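Local coordinates for GTPase-activating protein skywalker (Drosophila melanogaster, PDB 6R82) that acts as a GTPase-activating protein for Rab35, controlling turnover of synaptic vesicle proteins through endosomal trafficking, and is represented here by its TLDc domain, at residues A[32-37]-A[52-57]; A[45-50]-A[75-80]; A[96-101]-A[126-131]; A[135-140]-A[145-150]. One frame throughout, in Å; residues are numbered along the deposited sequence.

Contact 1: residues A[32-37]-A[52-57]; sequences VLLYTT and EQHEPT
The ring nitrogen NE2 of His54 lies against a methyl group, Leu34 CD2, at 3.4 Å, and CE1 of the same ring is just as near; no hydrogen bond joins the two segments. The contact fastens the loop between helix 44-51 and strand 57-63 onto strand 30-36 in the β-sandwich of the TLDc domain. In that strand Leu34 and Tyr35 both face Val181, a classic beta bulge. Leu34 has the nearly helical backbone angles usual at the first position of such a bulge, and its side chain points toward the loop.

The main interaction is a CH-pi contact. Leu34 CD2 lies over the centre of the imidazole, 3.4 Å from the centroid and only 13° off the ring normal. The second methyl does different work: Leu34 CD1 reaches the root of the ring, 3.5 Å from His54 CG, so the forked end of leucine straddles ring and stem. With its CG anti to the carbonyl carbon (chi1 -72°), His54 extends toward the strand, and a chi2 near -90° turns the imidazole face to the incoming methyl. A flat imidazole suits this partly exposed place, since its pi face can receive a methyl group.

Behind the histidine the chain passes through a cis peptide bond into Pro56 before entering strand 57-63. Leu34 also packs on Val51 of the helix. Deeper in, the methyl of Thr57 completes the hydrophobic patch: Thr57 CG2 stands 3.9 Å from Leu34 CD1.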
# COMPACT_ATOMS: atom_id res chain seq x y z
N VAL A 32 -13.47 -1.08 -5.40
CA VAL A 32 -14.41 -1.31 -4.31
C VAL A 32 -13.63 -1.20 -3.00
O VAL A 32 -12.48 -1.64 -2.91
CB VAL A 32 -15.11 -2.69 -4.41
CG1 VAL A 32 -15.97 -2.79 -5.70
CG2 VAL A 32 -14.08 -3.83 -4.37
N LEU A 33 -14.27 -0.60 -2.01
CA LEU A 33 -13.66 -0.40 -0.70
C LEU A 33 -13.68 -1.70 0.08
O LEU A 33 -14.76 -2.22 0.40
CB LEU A 33 -14.44 0.68 0.05
CG LEU A 33 -13.96 0.90 1.49
CD1 LEU A 33 -12.61 1.61 1.43
CD2 LEU A 33 -14.99 1.67 2.33
N LEU A 34 -12.49 -2.24 0.41
CA LEU A 34 -12.40 -3.49 1.17
C LEU A 34 -12.33 -3.28 2.68
O LEU A 34 -12.81 -4.12 3.44
CB LEU A 34 -11.15 -4.29 0.75
CG LEU A 34 -10.96 -4.51 -0.75
CD1 LEU A 34 -9.62 -5.19 -1.03
CD2 LEU A 34 -12.12 -5.36 -1.31
N TYR A 35 -11.72 -2.18 3.12
CA TYR A 35 -11.39 -1.99 4.53
C TYR A 35 -11.20 -0.52 4.78
O TYR A 35 -10.49 0.15 4.01
CB TYR A 35 -10.11 -2.75 4.92
CG TYR A 35 -9.74 -2.59 6.40
CD1 TYR A 35 -10.34 -3.38 7.38
CD2 TYR A 35 -8.80 -1.65 6.82
CE1 TYR A 35 -10.03 -3.25 8.72
CE2 TYR A 35 -8.48 -1.51 8.16
CZ TYR A 35 -9.09 -2.31 9.10
OH TYR A 35 -8.79 -2.17 10.43
N THR A 36 -11.80 -0.01 5.86
CA THR A 36 -11.51 1.34 6.32
C THR A 36 -11.49 1.37 7.84
O THR A 36 -12.36 0.80 8.51
CB THR A 36 -12.54 2.36 5.80
OG1 THR A 36 -12.28 3.63 6.42
CG2 THR A 36 -13.94 1.92 6.15
N THR A 37 -10.50 2.07 8.38
CA THR A 37 -10.38 2.22 9.83
C THR A 37 -11.52 3.04 10.42
O THR A 37 -11.74 2.98 11.63
CB THR A 37 -9.04 2.87 10.16
OG1 THR A 37 -8.90 4.07 9.39
CG2 THR A 37 -7.90 1.93 9.82
N GLU A 52 -7.31 -10.03 2.67
CA GLU A 52 -6.10 -10.82 2.37
C GLU A 52 -6.21 -11.68 1.12
O GLU A 52 -5.18 -12.10 0.58
CB GLU A 52 -5.71 -11.70 3.56
CG GLU A 52 -6.63 -12.88 3.83
CD GLU A 52 -6.16 -13.66 5.07
OE1 GLU A 52 -5.03 -13.41 5.55
OE2 GLU A 52 -6.92 -14.52 5.55
N GLN A 53 -7.42 -11.96 0.62
CA GLN A 53 -7.56 -12.73 -0.62
C GLN A 53 -7.78 -11.87 -1.87
O GLN A 53 -7.94 -12.42 -2.97
CB GLN A 53 -8.68 -13.76 -0.48
CG GLN A 53 -8.38 -14.90 0.55
CD GLN A 53 -7.32 -15.90 0.05
OE1 GLN A 53 -6.52 -15.59 -0.83
NE2 GLN A 53 -7.35 -17.11 0.59
N HIS A 54 -7.74 -10.54 -1.76
CA HIS A 54 -7.88 -9.66 -2.93
C HIS A 54 -6.53 -9.36 -3.56
O HIS A 54 -5.54 -9.16 -2.86
CB HIS A 54 -8.55 -8.34 -2.54
CG HIS A 54 -10.01 -8.47 -2.24
ND1 HIS A 54 -10.99 -8.33 -3.20
CD2 HIS A 54 -10.66 -8.73 -1.08
CE1 HIS A 54 -12.18 -8.52 -2.66
NE2 HIS A 54 -12.00 -8.75 -1.36
N GLU A 55 -6.49 -9.30 -4.89
CA GLU A 55 -5.31 -8.75 -5.55
C GLU A 55 -5.71 -8.20 -6.91
O GLU A 55 -6.64 -8.73 -7.54
CB GLU A 55 -4.20 -9.79 -5.72
CG GLU A 55 -4.52 -10.86 -6.73
CD GLU A 55 -3.30 -11.70 -7.12
OE1 GLU A 55 -2.48 -12.04 -6.23
OE2 GLU A 55 -3.17 -12.00 -8.33
N PRO A 56 -5.09 -7.11 -7.36
CA PRO A 56 -4.18 -6.24 -6.59
C PRO A 56 -4.97 -5.38 -5.62
O PRO A 56 -6.20 -5.48 -5.62
CB PRO A 56 -3.54 -5.38 -7.67
CG PRO A 56 -4.69 -5.22 -8.70
CD PRO A 56 -5.41 -6.55 -8.69
N THR A 57 -4.31 -4.56 -4.80
CA THR A 57 -5.03 -3.65 -3.92
C THR A 57 -4.37 -2.28 -3.94
O THR A 57 -3.23 -2.12 -4.37
CB THR A 57 -5.12 -4.15 -2.47
OG1 THR A 57 -3.81 -4.39 -1.96
CG2 THR A 57 -5.94 -5.43 -2.37

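Contact 2: residues A[45-50]-A[75-80]; sequences TTFYVR and SRWFER
Arg80 lays its guanidinium flat on the ring of Tyr48, centres 3.7 Å apart and planes within 3°, a stacked cation-pi contact. The arginine chain runs extended from CG to NE, so CD follows over the same face, 3.8 Å from Tyr48 CE1. Arginine suits the place because its planar cation can cover a ring while its N-H groups work at its edge. Arg80 NH1 gives a hydrogen bond of 3.0 Å to Trp77 O, arriving from above that carbonyl's plane, while Arg80 N reaches the same oxygen from the other face. A salt bridge to Glu52 further fixes the guanidinium's rotation, and Tyr48 OH is bonded to Asp132 O.

Next to this stack, Phe47 directs an edge at the face of the Trp77 five-membered ring, planes at 69° and Phe47 CZ 3.9 Å from Trp77 NE1. Both rings are buried. The outer side is looser: Val49 and Phe78 point away from the contact and are exposed, and partly exposed Arg76 and Glu79 pair by a longer salt bridge within their own turn.

The contact thus joins helix 44-51 to the 3-10 turn after strand 68-73. Ile136 of strand 135-138 lies against Phe47, Tyr48 and Trp77, Ala131 and Met129 of strand 129-131 close in from the next strand, and Phe47 reaches Leu179 and Val181 of strand 173-185.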
# COMPACT_ATOMS: atom_id res chain seq x y z
N THR A 45 -5.30 -7.70 12.54
CA THR A 45 -6.13 -8.90 12.53
C THR A 45 -7.42 -8.69 11.73
O THR A 45 -7.79 -9.54 10.91
CB THR A 45 -6.46 -9.31 13.97
OG1 THR A 45 -5.23 -9.61 14.66
CG2 THR A 45 -7.35 -10.55 13.96
N THR A 46 -8.13 -7.57 11.95
CA THR A 46 -9.32 -7.33 11.14
C THR A 46 -8.96 -6.92 9.72
O THR A 46 -9.70 -7.23 8.78
CB THR A 46 -10.23 -6.28 11.79
OG1 THR A 46 -9.53 -5.03 11.92
CG2 THR A 46 -10.69 -6.75 13.16
N PHE A 47 -7.83 -6.24 9.54
CA PHE A 47 -7.33 -5.91 8.20
C PHE A 47 -7.16 -7.17 7.34
O PHE A 47 -7.65 -7.23 6.21
CB PHE A 47 -6.01 -5.14 8.34
CG PHE A 47 -5.29 -4.86 7.04
CD1 PHE A 47 -4.37 -5.78 6.54
CD2 PHE A 47 -5.46 -3.66 6.38
CE1 PHE A 47 -3.68 -5.52 5.36
CE2 PHE A 47 -4.77 -3.38 5.21
CZ PHE A 47 -3.88 -4.31 4.70
N TYR A 48 -6.45 -8.18 7.87
CA TYR A 48 -6.19 -9.40 7.10
C TYR A 48 -7.49 -10.10 6.75
O TYR A 48 -7.69 -10.54 5.61
CB TYR A 48 -5.28 -10.35 7.88
CG TYR A 48 -3.88 -9.84 8.08
CD1 TYR A 48 -3.20 -9.20 7.05
CD2 TYR A 48 -3.24 -9.99 9.31
CE1 TYR A 48 -1.91 -8.72 7.23
CE2 TYR A 48 -1.94 -9.51 9.50
CZ TYR A 48 -1.30 -8.88 8.47
OH TYR A 48 -0.02 -8.40 8.67
N VAL A 49 -8.39 -10.24 7.73
CA VAL A 49 -9.63 -10.97 7.51
C VAL A 49 -10.39 -10.38 6.32
O VAL A 49 -11.00 -11.12 5.52
CB VAL A 49 -10.49 -10.95 8.79
CG1 VAL A 49 -11.88 -11.43 8.50
CG2 VAL A 49 -9.82 -11.81 9.90
N ARG A 50 -10.35 -9.06 6.15
CA ARG A 50 -11.14 -8.42 5.11
C ARG A 50 -10.42 -8.33 3.77
O ARG A 50 -11.07 -8.41 2.72
CB ARG A 50 -11.58 -7.02 5.57
CG ARG A 50 -12.87 -7.09 6.40
CD ARG A 50 -13.56 -5.75 6.56
NE ARG A 50 -14.82 -5.88 7.32
CZ ARG A 50 -16.02 -5.99 6.77
NH1 ARG A 50 -16.17 -5.98 5.44
NH2 ARG A 50 -17.09 -6.10 7.54
N SER A 75 0.06 -8.08 -4.92
CA SER A 75 -0.22 -9.46 -4.53
C SER A 75 -1.09 -9.53 -3.29
O SER A 75 -1.16 -8.58 -2.51
CB SER A 75 1.09 -10.23 -4.27
OG SER A 75 2.01 -9.98 -5.32
N ARG A 76 -1.76 -10.67 -3.10
CA ARG A 76 -2.63 -10.80 -1.94
C ARG A 76 -1.81 -10.85 -0.65
O ARG A 76 -0.73 -11.43 -0.60
CB ARG A 76 -3.55 -12.02 -2.06
CG ARG A 76 -2.96 -13.19 -2.68
CD ARG A 76 -4.00 -14.24 -3.04
NE ARG A 76 -3.18 -15.34 -3.50
CZ ARG A 76 -3.09 -16.53 -2.92
NH1 ARG A 76 -3.84 -16.82 -1.85
NH2 ARG A 76 -2.28 -17.43 -3.44
N TRP A 77 -2.32 -10.18 0.38
CA TRP A 77 -1.62 -10.20 1.66
C TRP A 77 -1.62 -11.60 2.25
O TRP A 77 -0.78 -11.90 3.10
CB TRP A 77 -2.25 -9.19 2.62
CG TRP A 77 -1.92 -7.74 2.26
CD1 TRP A 77 -2.76 -6.85 1.66
CD2 TRP A 77 -0.69 -7.05 2.48
NE1 TRP A 77 -2.12 -5.65 1.48
CE2 TRP A 77 -0.84 -5.74 1.98
CE3 TRP A 77 0.54 -7.41 3.05
CZ2 TRP A 77 0.18 -4.78 2.04
CZ3 TRP A 77 1.57 -6.46 3.09
CH2 TRP A 77 1.37 -5.15 2.60
N PHE A 78 -2.53 -12.48 1.80
CA PHE A 78 -2.50 -13.89 2.18
C PHE A 78 -1.12 -14.51 1.96
O PHE A 78 -0.74 -15.43 2.69
CB PHE A 78 -3.53 -14.66 1.35
CG PHE A 78 -3.66 -16.13 1.72
CD1 PHE A 78 -4.53 -16.53 2.72
CD2 PHE A 78 -2.95 -17.10 1.01
CE1 PHE A 78 -4.68 -17.88 3.05
CE2 PHE A 78 -3.08 -18.45 1.32
CZ PHE A 78 -3.95 -18.84 2.34
N GLU A 79 -0.37 -14.03 0.97
CA GLU A 79 0.93 -14.62 0.66
C GLU A 79 2.03 -14.25 1.66
O GLU A 79 3.15 -14.71 1.50
CB GLU A 79 1.35 -14.22 -0.76
CG GLU A 79 0.49 -14.92 -1.84
CD GLU A 79 0.88 -14.57 -3.28
OE1 GLU A 79 1.90 -13.88 -3.48
OE2 GLU A 79 0.15 -14.98 -4.21
N ARG A 80 1.72 -13.46 2.70
CA ARG A 80 2.74 -13.10 3.68
C ARG A 80 3.32 -14.32 4.39
O ARG A 80 4.42 -14.21 4.96
CB ARG A 80 2.15 -12.13 4.70
CG ARG A 80 1.03 -12.75 5.52
CD ARG A 80 0.26 -11.72 6.33
NE ARG A 80 -0.74 -12.35 7.20
CZ ARG A 80 -1.97 -12.69 6.82
NH1 ARG A 80 -2.41 -12.46 5.57
NH2 ARG A 80 -2.78 -13.27 7.70

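Contact 3: residues A[96-101]-A[126-131]; sequences GETFLF and ELFMAA
Gly96 brings its bare backbone against the ring of Phe128, with Gly96 CA 3.6 Å from Phe128 CZ and Gly96 N 3.7 Å from Phe128 CE2. This is dispersion contact, made at an oblique angle to the ring. Having no side chain, the glycine lets the loop ahead of strand 99-104 use its main chain as the packing surface. The ring belongs to segment 126-131. The contact is buried within the TLDc domain.

A second apolar touch comes from Thr98, whose CB stands 4.2 Å from Phe128 CD1. Phe128 is aimed here by its CG being anti to the carbonyl carbon (chi1 -60°), which carries the ring out toward both Gly96 and Thr98. Beyond the two segments it meets Trp112 edge-to-face. A large flat ring suits this buried site, since it can touch a glycine, a threonine and an indole at once.

Sulfur contributes more distantly: Met129 SD lies 4.4 Å from Thr98 OG1, and its terminal methyl turns away from the threonine toward Trp77.

The polar account is settled elsewhere, for no hydrogen bond links the two segments. Thr98 OG1 bonds with Ser74 OG and with Thr95 O, which explains how a buried hydroxyl can coexist with apolar neighbours.

Strand 99-104 pairs with strand 68-73 through Phe99 and Tyr72, and with strand 108-110 through Leu100 and Tyr110. Strand 129-131 pairs instead with strand 135-138, so the two segments meet through side chains and loop backbone, not as sheet neighbours.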
# COMPACT_ATOMS: atom_id res chain seq x y z
N GLY A 96 7.06 -6.59 -9.31
CA GLY A 96 7.52 -5.27 -9.72
C GLY A 96 6.44 -4.32 -10.21
O GLY A 96 6.78 -3.18 -10.54
N GLU A 97 5.17 -4.74 -10.27
CA GLU A 97 4.08 -3.81 -10.53
C GLU A 97 3.71 -2.99 -9.30
O GLU A 97 3.04 -1.96 -9.43
CB GLU A 97 2.84 -4.56 -11.05
CG GLU A 97 2.97 -5.06 -12.50
CD GLU A 97 1.62 -5.48 -13.13
OE1 GLU A 97 0.99 -6.44 -12.62
OE2 GLU A 97 1.19 -4.85 -14.13
N THR A 98 4.13 -3.43 -8.11
CA THR A 98 3.92 -2.66 -6.89
C THR A 98 4.61 -1.30 -7.00
O THR A 98 5.72 -1.20 -7.52
CB THR A 98 4.50 -3.44 -5.69
OG1 THR A 98 3.82 -4.71 -5.55
CG2 THR A 98 4.39 -2.64 -4.40
N PHE A 99 3.95 -0.25 -6.52
CA PHE A 99 4.59 1.07 -6.54
C PHE A 99 4.06 1.89 -5.38
O PHE A 99 2.95 1.65 -4.89
CB PHE A 99 4.39 1.82 -7.87
CG PHE A 99 2.95 2.22 -8.18
CD1 PHE A 99 2.40 3.40 -7.67
CD2 PHE A 99 2.17 1.45 -9.03
CE1 PHE A 99 1.09 3.78 -7.98
CE2 PHE A 99 0.86 1.82 -9.35
CZ PHE A 99 0.32 2.98 -8.81
N LEU A 100 4.86 2.86 -4.96
CA LEU A 100 4.47 3.84 -3.96
C LEU A 100 3.99 5.12 -4.62
O LEU A 100 4.37 5.46 -5.74
CB LEU A 100 5.63 4.20 -3.03
CG LEU A 100 6.47 3.12 -2.38
CD1 LEU A 100 7.80 3.73 -1.96
CD2 LEU A 100 5.71 2.56 -1.19
N PHE A 101 3.16 5.87 -3.89
CA PHE A 101 2.74 7.18 -4.34
C PHE A 101 2.58 8.08 -3.12
O PHE A 101 2.45 7.60 -1.99
CB PHE A 101 1.42 7.12 -5.12
CG PHE A 101 0.24 6.71 -4.29
CD1 PHE A 101 -0.49 7.65 -3.58
CD2 PHE A 101 -0.14 5.38 -4.21
CE1 PHE A 101 -1.58 7.27 -2.81
CE2 PHE A 101 -1.22 4.99 -3.45
CZ PHE A 101 -1.95 5.94 -2.74
N GLU A 126 14.51 -5.47 -4.67
CA GLU A 126 13.33 -6.22 -5.11
C GLU A 126 12.47 -6.64 -3.93
O GLU A 126 11.97 -7.77 -3.88
CB GLU A 126 13.73 -7.45 -5.92
CG GLU A 126 14.29 -7.16 -7.28
CD GLU A 126 14.63 -8.43 -8.03
OE1 GLU A 126 14.03 -8.68 -9.10
OE2 GLU A 126 15.50 -9.19 -7.54
N LEU A 127 12.27 -5.75 -2.96
CA LEU A 127 11.60 -6.06 -1.70
C LEU A 127 10.32 -5.23 -1.62
O LEU A 127 10.36 -4.05 -1.27
CB LEU A 127 12.51 -5.77 -0.50
CG LEU A 127 13.89 -6.43 -0.44
CD1 LEU A 127 14.63 -6.02 0.84
CD2 LEU A 127 13.74 -7.95 -0.51
N PHE A 128 9.18 -5.87 -1.90
CA PHE A 128 7.94 -5.14 -2.15
C PHE A 128 7.01 -5.09 -0.94
O PHE A 128 6.70 -4.00 -0.45
CB PHE A 128 7.24 -5.76 -3.37
CG PHE A 128 8.07 -5.71 -4.61
CD1 PHE A 128 8.48 -4.48 -5.13
CD2 PHE A 128 8.47 -6.86 -5.25
CE1 PHE A 128 9.28 -4.43 -6.27
CE2 PHE A 128 9.26 -6.81 -6.40
CZ PHE A 128 9.66 -5.58 -6.90
N MET A 129 6.56 -6.24 -0.45
CA MET A 129 5.57 -6.32 0.61
C MET A 129 6.03 -7.32 1.67
O MET A 129 6.64 -8.33 1.34
CB MET A 129 4.18 -6.78 0.08
CG MET A 129 3.62 -5.98 -1.12
SD MET A 129 2.29 -6.85 -2.01
CE MET A 129 1.01 -6.86 -0.75
N ALA A 130 5.71 -7.03 2.93
CA ALA A 130 5.94 -7.96 4.04
C ALA A 130 4.93 -7.67 5.14
O ALA A 130 4.52 -6.52 5.31
CB ALA A 130 7.37 -7.85 4.58
N ALA A 131 4.50 -8.71 5.85
CA ALA A 131 3.46 -8.52 6.86
C ALA A 131 3.46 -9.68 7.85
O ALA A 131 3.67 -10.83 7.46
CB ALA A 131 2.07 -8.39 6.22

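Contact 4: residues A[135-140]-A[145-150]; sequences MITIGG and AIWMDE
Met135 sets its CB against the indole of Trp147, 3.5 Å from Trp147 NE1, the two side chains crossing at about a right angle. CG between the backbone N and the carbonyl carbon (chi1 62°) and a bend at chi2 leave the methionine sulfur obliquely beside the ring, in a Met-aromatic contact 4.8 Å from the five-membered centroid. Strands 135-138 and 146-149 form an antiparallel β-hairpin, their axes at 172°. On this face Thr137 fills the step next to the indole, its CB 4.1 Å from Trp147 CD1.

The opposite face carries Ile136, Ile138, Ile146 and Met148. Ile136 and Met148 lie side by side, with the branch methyl Ile136 CG2 fitted against Met148 CE at 3.6 Å. Ile138 and Ile146 meet more loosely at their branch points. These β-branched and flexible apolar chains suit a face that Phe47, Leu100 and Ala71 help to bury.

At the closed end, Ala145 and Ile146 both oppose Ile138, a classic beta bulge. Ala145 CB occupies the hollow beside Gly139, where a glycine's missing CB leaves room, and comes 3.2 Å from Ile138 O. Gly139 O accepts from Ala145 N.

Chemically, the backbone ladder gains a side-chain rung: Ile146 O takes Ile138 N at 2.9 Å and also Thr137 OG1 at 2.8 Å. Two donors grip the carbonyl oxygen, while the one bond from Thr137 OG1 satisfies the hydroxyl and holds it anti to the backbone N (chi1 -175°).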
# COMPACT_ATOMS: atom_id res chain seq x y z
N MET A 135 3.34 -6.09 12.29
CA MET A 135 3.54 -4.97 11.39
C MET A 135 3.16 -5.34 9.96
O MET A 135 3.14 -6.51 9.57
CB MET A 135 4.99 -4.48 11.40
CG MET A 135 5.98 -5.52 10.93
SD MET A 135 6.21 -5.58 9.13
CE MET A 135 6.49 -7.34 8.86
N ILE A 136 2.90 -4.30 9.18
CA ILE A 136 2.76 -4.38 7.74
C ILE A 136 3.71 -3.36 7.14
O ILE A 136 3.80 -2.23 7.65
CB ILE A 136 1.29 -4.15 7.32
CG1 ILE A 136 1.03 -4.66 5.92
CG2 ILE A 136 0.88 -2.68 7.45
CD1 ILE A 136 -0.30 -5.38 5.82
N THR A 137 4.46 -3.75 6.12
CA THR A 137 5.45 -2.84 5.54
C THR A 137 5.46 -2.99 4.02
O THR A 137 5.12 -4.05 3.48
CB THR A 137 6.86 -3.09 6.13
OG1 THR A 137 7.78 -2.11 5.63
CG2 THR A 137 7.37 -4.45 5.76
N ILE A 138 5.85 -1.91 3.34
CA ILE A 138 5.93 -1.88 1.88
C ILE A 138 7.20 -1.13 1.49
O ILE A 138 7.42 -0.00 1.95
CB ILE A 138 4.71 -1.20 1.25
CG1 ILE A 138 3.41 -1.90 1.66
CG2 ILE A 138 4.86 -1.12 -0.28
CD1 ILE A 138 2.18 -1.08 1.39
N GLY A 139 8.01 -1.73 0.62
CA GLY A 139 9.23 -1.10 0.16
C GLY A 139 10.39 -1.26 1.13
O GLY A 139 10.48 -0.54 2.13
N GLY A 140 11.27 -2.21 0.84
CA GLY A 140 12.36 -2.55 1.73
C GLY A 140 13.72 -2.39 1.08
O GLY A 140 13.84 -2.02 -0.09
N ALA A 145 9.90 1.92 3.25
CA ALA A 145 9.17 3.06 2.70
C ALA A 145 7.90 3.35 3.49
O ALA A 145 7.61 4.50 3.81
CB ALA A 145 8.83 2.80 1.23
N ILE A 146 7.10 2.32 3.78
CA ILE A 146 5.93 2.44 4.64
C ILE A 146 5.99 1.33 5.67
O ILE A 146 6.24 0.17 5.32
CB ILE A 146 4.60 2.38 3.86
CG1 ILE A 146 4.56 3.44 2.76
CG2 ILE A 146 3.41 2.57 4.78
CD1 ILE A 146 3.22 3.49 2.04
N TRP A 147 5.76 1.68 6.94
CA TRP A 147 5.76 0.72 8.04
C TRP A 147 4.65 1.13 8.98
O TRP A 147 4.50 2.31 9.29
CB TRP A 147 7.11 0.72 8.78
CG TRP A 147 7.20 -0.32 9.88
CD1 TRP A 147 7.78 -1.55 9.80
CD2 TRP A 147 6.68 -0.21 11.21
NE1 TRP A 147 7.67 -2.21 11.00
CE2 TRP A 147 6.99 -1.42 11.88
CE3 TRP A 147 5.99 0.79 11.91
CZ2 TRP A 147 6.63 -1.65 13.21
CZ3 TRP A 147 5.63 0.56 13.22
CH2 TRP A 147 5.95 -0.65 13.86
N MET A 148 3.84 0.16 9.42
CA MET A 148 2.71 0.45 10.29
C MET A 148 2.58 -0.65 11.34
O MET A 148 2.91 -1.81 11.08
CB MET A 148 1.41 0.56 9.48
CG MET A 148 1.31 1.81 8.62
SD MET A 148 -0.34 2.01 7.87
CE MET A 148 -0.24 0.69 6.63
N ASP A 149 2.10 -0.28 12.51
CA ASP A 149 2.07 -1.21 13.64
C ASP A 149 0.76 -2.00 13.67
O ASP A 149 -0.16 -1.78 12.88
CB ASP A 149 2.32 -0.47 14.97
CG ASP A 149 1.16 0.45 15.41
OD1 ASP A 149 -0.01 0.26 15.02
OD2 ASP A 149 1.45 1.38 16.21
N GLU A 150 0.69 -2.94 14.62
CA GLU A 150 -0.40 -3.90 14.69
C GLU A 150 -1.73 -3.26 15.05
O GLU A 150 -2.77 -3.91 14.90
CB GLU A 150 -0.08 -5.00 15.70
CG GLU A 150 -0.13 -4.53 17.16
CD GLU A 150 0.50 -5.52 18.13
OE1 GLU A 150 -0.25 -6.09 18.96
OE2 GLU A 150 1.73 -5.74 18.07

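Overall arrangement
Contacts 2, 3 and 4 of this TLDc domain all touch one another, and contact 1 joins them through contact 2. Contacts 1 and 2, centres about 9 Å apart, meet where helix 44-51 runs on into residues 52-57, with a probable hydrogen bond of 2.9 Å between Glu52 O and Phe78 N. Contact 2 reaches contact 4, about 13 Å between centres, through Trp77 CH2 against Ile136 CG1 at 3.4 Å, and contact 3, about 15 Å, through Trp77 CE2 against Met129 CE at 3.5 Å. Contacts 3 and 4, about 10 Å apart, belong to adjoining strands 129-131 and 135-138. No ligand site is known among them, and the Rab-GAP TBC domain is absent from this chain.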